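Local coordinates for glycosyl hydrolase family 2, TIM barrel domain protein (Parabacteroides merdae ATCC 43184, PDB 6DXU) that probably hydrolyses beta-glucuronide conjugates in the human gut, as a beta-glucuronidase of glycoside hydrolase family 2, at residues D[173-185]-D[390-404]. Numbering follows the deposited sequence.
Sequences DLEMIPSDLADFN and PWCRGGLGGDVYKKQ. With NA (sodium ion), chain O.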
loop_
_atom_site.group_PDB
_atom_site.type_symbol
_atom_site.label_atom_id
_atom_site.label_comp_id
_atom_site.label_asym_id
_atom_site.label_seq_id
_atom_site.Cartn_x
_atom_site.Cartn_y
_atom_site.Cartn_z
ATOM N N ASP D 173 -10.511 -12.301 14.942
ATOM C CA ASP D 173 -9.518 -12.234 13.869
ATOM C C ASP D 173 -8.824 -13.588 13.800
ATOM O O ASP D 173 -8.069 -13.938 14.708
ATOM C CB ASP D 173 -8.530 -11.107 14.146
ATOM C CG ASP D 173 -7.514 -10.911 13.035
ATOM O OD1 ASP D 173 -7.441 -11.741 12.096
ATOM O OD2 ASP D 173 -6.771 -9.909 13.135
ATOM N N LEU D 174 -9.084 -14.343 12.733
ATOM C CA LEU D 174 -8.466 -15.657 12.595
ATOM C C LEU D 174 -6.950 -15.572 12.447
ATOM O O LEU D 174 -6.255 -16.559 12.724
ATOM C CB LEU D 174 -9.072 -16.383 11.384
ATOM C CG LEU D 174 -10.557 -16.726 11.593
ATOM C CD1 LEU D 174 -11.201 -17.155 10.265
ATOM C CD2 LEU D 174 -10.720 -17.804 12.673
ATOM N N GLU D 175 -6.429 -14.423 12.014
ATOM C CA GLU D 175 -4.997 -14.239 11.795
ATOM C C GLU D 175 -4.307 -13.603 12.986
ATOM O O GLU D 175 -3.207 -13.061 12.838
ATOM C CB GLU D 175 -4.733 -13.405 10.533
ATOM C CG GLU D 175 -5.219 -14.048 9.215
ATOM C CD GLU D 175 -4.434 -15.315 8.868
ATOM O OE1 GLU D 175 -3.310 -15.515 9.406
ATOM O OE2 GLU D 175 -4.961 -16.137 8.087
ATOM N N MET D 176 -4.931 -13.662 14.161
ATOM C CA MET D 176 -4.376 -13.128 15.393
ATOM C C MET D 176 -4.537 -14.178 16.485
ATOM O O MET D 176 -5.578 -14.843 16.550
ATOM C CB MET D 176 -5.100 -11.823 15.788
ATOM C CG MET D 176 -4.594 -11.166 17.077
ATOM S SD MET D 176 -5.680 -9.799 17.598
ATOM C CE MET D 176 -7.078 -10.710 18.291
ATOM N N ILE D 177 -3.504 -14.360 17.309
ATOM C CA ILE D 177 -3.647 -15.264 18.451
ATOM C C ILE D 177 -4.096 -14.436 19.647
ATOM O O ILE D 177 -3.746 -13.247 19.730
ATOM C CB ILE D 177 -2.355 -16.033 18.761
ATOM C CG1 ILE D 177 -1.209 -15.087 19.135
ATOM C CG2 ILE D 177 -1.986 -16.903 17.567
ATOM C CD1 ILE D 177 0.048 -15.826 19.724
ATOM N N PRO D 178 -4.898 -14.999 20.579
ATOM C CA PRO D 178 -5.406 -16.379 20.567
ATOM C C PRO D 178 -6.601 -16.592 19.634
ATOM O O PRO D 178 -7.158 -15.637 19.086
ATOM C CB PRO D 178 -5.867 -16.592 22.014
ATOM C CG PRO D 178 -6.337 -15.239 22.431
ATOM C CD PRO D 178 -5.385 -14.259 21.760
ATOM N N SER D 179 -6.987 -17.857 19.494
ATOM C CA SER D 179 -8.119 -18.261 18.671
ATOM C C SER D 179 -9.427 -18.120 19.436
ATOM O O SER D 179 -9.498 -18.422 20.635
ATOM C CB SER D 179 -7.941 -19.719 18.241
ATOM O OG SER D 179 -9.142 -20.238 17.697
ATOM N N ASP D 180 -10.481 -17.700 18.730
ATOM C CA ASP D 180 -11.819 -17.695 19.313
ATOM C C ASP D 180 -12.345 -19.095 19.588
ATOM O O ASP D 180 -13.425 -19.228 20.166
ATOM C CB ASP D 180 -12.799 -16.935 18.393
ATOM C CG ASP D 180 -12.637 -15.418 18.508
ATOM O OD1 ASP D 180 -12.982 -14.864 19.576
ATOM O OD2 ASP D 180 -12.132 -14.790 17.560
ATOM N N LEU D 181 -11.635 -20.145 19.174
ATOM C CA LEU D 181 -12.014 -21.482 19.623
ATOM C C LEU D 181 -11.643 -21.717 21.081
ATOM O O LEU D 181 -12.088 -22.705 21.673
ATOM C CB LEU D 181 -11.342 -22.545 18.749
ATOM C CG LEU D 181 -11.707 -22.474 17.261
ATOM C CD1 LEU D 181 -10.856 -23.444 16.449
ATOM C CD2 LEU D 181 -13.174 -22.773 17.052
ATOM N N ALA D 182 -10.833 -20.843 21.659
ATOM C CA ALA D 182 -10.336 -21.052 23.008
ATOM C C ALA D 182 -11.466 -20.926 24.026
ATOM O O ALA D 182 -12.497 -20.281 23.786
ATOM C CB ALA D 182 -9.218 -20.057 23.329
ATOM N N ASP D 183 -11.263 -21.585 25.167
ATOM C CA ASP D 183 -12.204 -21.645 26.294
ATOM C C ASP D 183 -12.019 -20.474 27.252
ATOM O O ASP D 183 -12.014 -20.653 28.473
ATOM C CB ASP D 183 -12.032 -22.987 27.010
ATOM C CG ASP D 183 -13.113 -23.262 28.079
ATOM O OD1 ASP D 183 -14.280 -22.825 27.926
ATOM O OD2 ASP D 183 -12.776 -23.918 29.091
ATOM N N PHE D 184 -11.838 -19.261 26.729
ATOM C CA PHE D 184 -11.790 -18.062 27.562
ATOM C C PHE D 184 -12.116 -16.872 26.672
ATOM O O PHE D 184 -12.017 -16.953 25.447
ATOM C CB PHE D 184 -10.431 -17.878 28.270
ATOM C CG PHE D 184 -9.242 -17.680 27.336
ATOM C CD1 PHE D 184 -8.541 -18.772 26.842
ATOM C CD2 PHE D 184 -8.814 -16.405 26.990
ATOM C CE1 PHE D 184 -7.449 -18.596 26.005
ATOM C CE2 PHE D 184 -7.718 -16.217 26.134
ATOM C CZ PHE D 184 -7.042 -17.317 25.643
ATOM N N ASN D 185 -12.529 -15.777 27.300
ATOM C CA ASN D 185 -12.866 -14.572 26.556
ATOM C C ASN D 185 -11.611 -13.866 26.081
ATOM O O ASN D 185 -10.664 -13.674 26.853
ATOM C CB ASN D 185 -13.668 -13.605 27.419
ATOM C CG ASN D 185 -14.999 -14.176 27.827
ATOM O OD1 ASN D 185 -15.837 -14.460 26.988
ATOM N ND2 ASN D 185 -15.193 -14.349 29.117
ATOM N N PRO D 390 -0.201 -16.997 23.853
ATOM C CA PRO D 390 -1.561 -17.465 23.558
ATOM C C PRO D 390 -1.722 -18.114 22.197
ATOM O O PRO D 390 -2.718 -17.855 21.528
ATOM C CB PRO D 390 -2.399 -16.180 23.645
ATOM C CG PRO D 390 -1.449 -15.091 23.293
ATOM C CD PRO D 390 -0.098 -15.527 23.814
ATOM N N TRP D 391 -0.777 -18.949 21.767
ATOM C CA TRP D 391 -0.992 -19.782 20.584
ATOM C C TRP D 391 -1.826 -20.966 21.057
ATOM O O TRP D 391 -1.304 -22.018 21.441
ATOM C CB TRP D 391 0.330 -20.211 19.956
ATOM C CG TRP D 391 0.164 -20.979 18.652
ATOM C CD1 TRP D 391 -0.923 -20.963 17.812
ATOM C CD2 TRP D 391 1.099 -21.894 18.071
ATOM N NE1 TRP D 391 -0.708 -21.787 16.745
ATOM C CE2 TRP D 391 0.526 -22.371 16.872
ATOM C CE3 TRP D 391 2.378 -22.337 18.434
ATOM C CZ2 TRP D 391 1.178 -23.283 16.040
ATOM C CZ3 TRP D 391 3.027 -23.244 17.604
ATOM C CH2 TRP D 391 2.430 -23.699 16.418
ATOM N N CYS D 392 -3.149 -20.785 21.033
ATOM C CA CYS D 392 -4.090 -21.625 21.773
ATOM C C CYS D 392 -5.237 -22.055 20.861
ATOM O O CYS D 392 -6.227 -21.332 20.742
ATOM C CB CYS D 392 -4.594 -20.854 22.992
ATOM S SG CYS D 392 -5.747 -21.752 24.068
ATOM N N ARG D 393 -5.104 -23.246 20.264
ATOM C CA ARG D 393 -6.078 -23.862 19.358
ATOM C C ARG D 393 -6.116 -23.226 17.975
ATOM O O ARG D 393 -5.671 -22.086 17.783
ATOM C CB ARG D 393 -7.492 -23.836 19.954
ATOM C CG ARG D 393 -7.600 -24.514 21.307
ATOM C CD ARG D 393 -9.038 -24.483 21.826
ATOM N NE ARG D 393 -9.120 -25.223 23.083
ATOM C CZ ARG D 393 -10.218 -25.342 23.826
ATOM N NH1 ARG D 393 -11.350 -24.759 23.457
ATOM N NH2 ARG D 393 -10.175 -26.050 24.944
ATOM N N GLY D 394 -6.643 -23.975 16.996
ATOM C CA GLY D 394 -7.080 -23.437 15.727
ATOM C C GLY D 394 -6.232 -23.855 14.537
ATOM O O GLY D 394 -6.739 -23.873 13.409
ATOM N N GLY D 395 -4.959 -24.180 14.759
ATOM C CA GLY D 395 -4.056 -24.474 13.652
ATOM C C GLY D 395 -2.906 -23.483 13.573
ATOM O O GLY D 395 -2.209 -23.260 14.572
ATOM N N LEU D 396 -2.708 -22.876 12.401
ATOM C CA LEU D 396 -1.584 -21.970 12.174
ATOM C C LEU D 396 -1.924 -21.019 11.033
ATOM O O LEU D 396 -2.280 -21.463 9.938
ATOM C CB LEU D 396 -0.309 -22.763 11.844
ATOM C CG LEU D 396 0.938 -21.937 11.525
ATOM C CD1 LEU D 396 1.374 -21.135 12.751
ATOM C CD2 LEU D 396 2.093 -22.817 10.992
ATOM N N GLY D 397 -1.800 -19.718 11.276
ATOM C CA GLY D 397 -2.115 -18.717 10.278
ATOM C C GLY D 397 -0.930 -18.352 9.406
ATOM O O GLY D 397 0.063 -19.082 9.321
ATOM N N GLY D 398 -1.044 -17.194 8.747
ATOM C CA GLY D 398 -0.070 -16.706 7.778
ATOM C C GLY D 398 1.045 -15.884 8.401
ATOM O O GLY D 398 1.376 -16.036 9.580
ATOM N N ASP D 399 1.639 -14.987 7.605
ATOM C CA ASP D 399 2.862 -14.328 8.066
ATOM C C ASP D 399 2.610 -13.407 9.252
ATOM O O ASP D 399 3.450 -13.321 10.155
ATOM C CB ASP D 399 3.527 -13.554 6.936
ATOM C CG ASP D 399 4.221 -14.462 5.931
ATOM O OD1 ASP D 399 4.527 -15.626 6.270
ATOM O OD2 ASP D 399 4.462 -14.003 4.792
ATOM N N VAL D 400 1.481 -12.694 9.259
ATOM C CA VAL D 400 1.200 -11.765 10.359
ATOM C C VAL D 400 0.959 -12.525 11.664
ATOM O O VAL D 400 1.456 -12.142 12.734
ATOM C CB VAL D 400 0.008 -10.864 9.988
ATOM C CG1 VAL D 400 -0.417 -9.997 11.167
ATOM C CG2 VAL D 400 0.354 -10.004 8.776
ATOM N N TYR D 401 0.185 -13.608 11.590
ATOM C CA TYR D 401 -0.047 -14.491 12.733
ATOM C C TYR D 401 1.279 -14.972 13.325
ATOM O O TYR D 401 1.513 -14.876 14.535
ATOM C CB TYR D 401 -0.906 -15.656 12.226
ATOM C CG TYR D 401 -1.346 -16.781 13.148
ATOM C CD1 TYR D 401 -2.703 -17.007 13.388
ATOM C CD2 TYR D 401 -0.428 -17.682 13.677
ATOM C CE1 TYR D 401 -3.132 -18.071 14.174
ATOM C CE2 TYR D 401 -0.841 -18.743 14.460
ATOM C CZ TYR D 401 -2.191 -18.942 14.701
ATOM O OH TYR D 401 -2.595 -20.001 15.484
ATOM N N LYS D 402 2.161 -15.487 12.473
ATOM C CA LYS D 402 3.450 -15.983 12.941
ATOM C C LYS D 402 4.303 -14.861 13.510
ATOM O O LYS D 402 4.949 -15.029 14.553
ATOM C CB LYS D 402 4.180 -16.671 11.793
ATOM C CG LYS D 402 3.615 -18.026 11.410
ATOM C CD LYS D 402 4.480 -18.588 10.286
ATOM C CE LYS D 402 3.741 -19.551 9.418
ATOM N NZ LYS D 402 2.941 -18.838 8.426
ATOM N N LYS D 403 4.311 -13.702 12.852
ATOM C CA LYS D 403 5.105 -12.599 13.384
ATOM C C LYS D 403 4.596 -12.210 14.762
ATOM O O LYS D 403 5.387 -11.923 15.667
ATOM C CB LYS D 403 5.067 -11.398 12.437
ATOM C CG LYS D 403 6.032 -11.509 11.263
ATOM C CD LYS D 403 5.910 -10.311 10.323
ATOM C CE LYS D 403 6.730 -10.511 9.050
ATOM N NZ LYS D 403 6.423 -9.455 8.033
ATOM N N GLN D 404 3.272 -12.249 14.958
ATOM C CA GLN D 404 2.727 -11.945 16.277
ATOM C C GLN D 404 3.189 -12.955 17.318
ATOM O O GLN D 404 3.548 -12.577 18.439
ATOM C CB GLN D 404 1.195 -11.902 16.241
ATOM C CG GLN D 404 0.619 -11.604 17.629
ATOM C CD GLN D 404 -0.870 -11.883 17.759
ATOM O OE1 GLN D 404 -1.515 -12.375 16.832
ATOM N NE2 GLN D 404 -1.418 -11.576 18.929
HETATM NA NA NA O . -7.994 -14.947 16.843
HETATM O O HOH W 1 -9.724 -13.499 17.566
HETATM O O HOH W 2 -1.799 -10.969 14.337
HETATM O O HOH W 3 -1.370 -13.812 9.049
HETATM O O HOH W 4 -9.497 -16.728 16.120
#
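The carboxamide of Gln404 holds the backbone of Ile177 through both its oxygen and its nitrogen, each bond tilted from the amide plane: OE1 accepts from Ile177 N at 2.9 Å, and NE2 donates to Ile177 O at 3.0 Å. One branch of Ile177 runs with CG1 against this carboxamide and CD1 against the Pro390 ring; the other, CG2, lies over one face of Tyr401, 3.8 Å from the ring centroid in a CH-pi contact. Gly397 N covers the opposite face, sandwiching the phenol. With an alanine at Gln404, Ile177 N and O would probably lose these partners, and a gap would open beside CG1. Glu175 bends at chi2 (-67°), and Gly398 N, the helix N-cap, meets its OE1 on the syn side of the carboxylate, 2.9 Å away, with an almost straight N-H...O angle (176°). Arg393 NH1 hydrogen-bonds to Leu181 O (2.8 Å), which lies in the guanidinium plane and also bonds Ser59 of a neighbouring subunit; NE forms a salt bridge to Glu430. A sodium ion is bound by Asp173 O, Met176 O, Pro178 O and two waters, consistent with holding the Asp173-Met176 turn in shape. The contact joins the loop between strands 162-169 and 194-199 to the TIM-barrel segment linking strand 384-388 to helix 399-416.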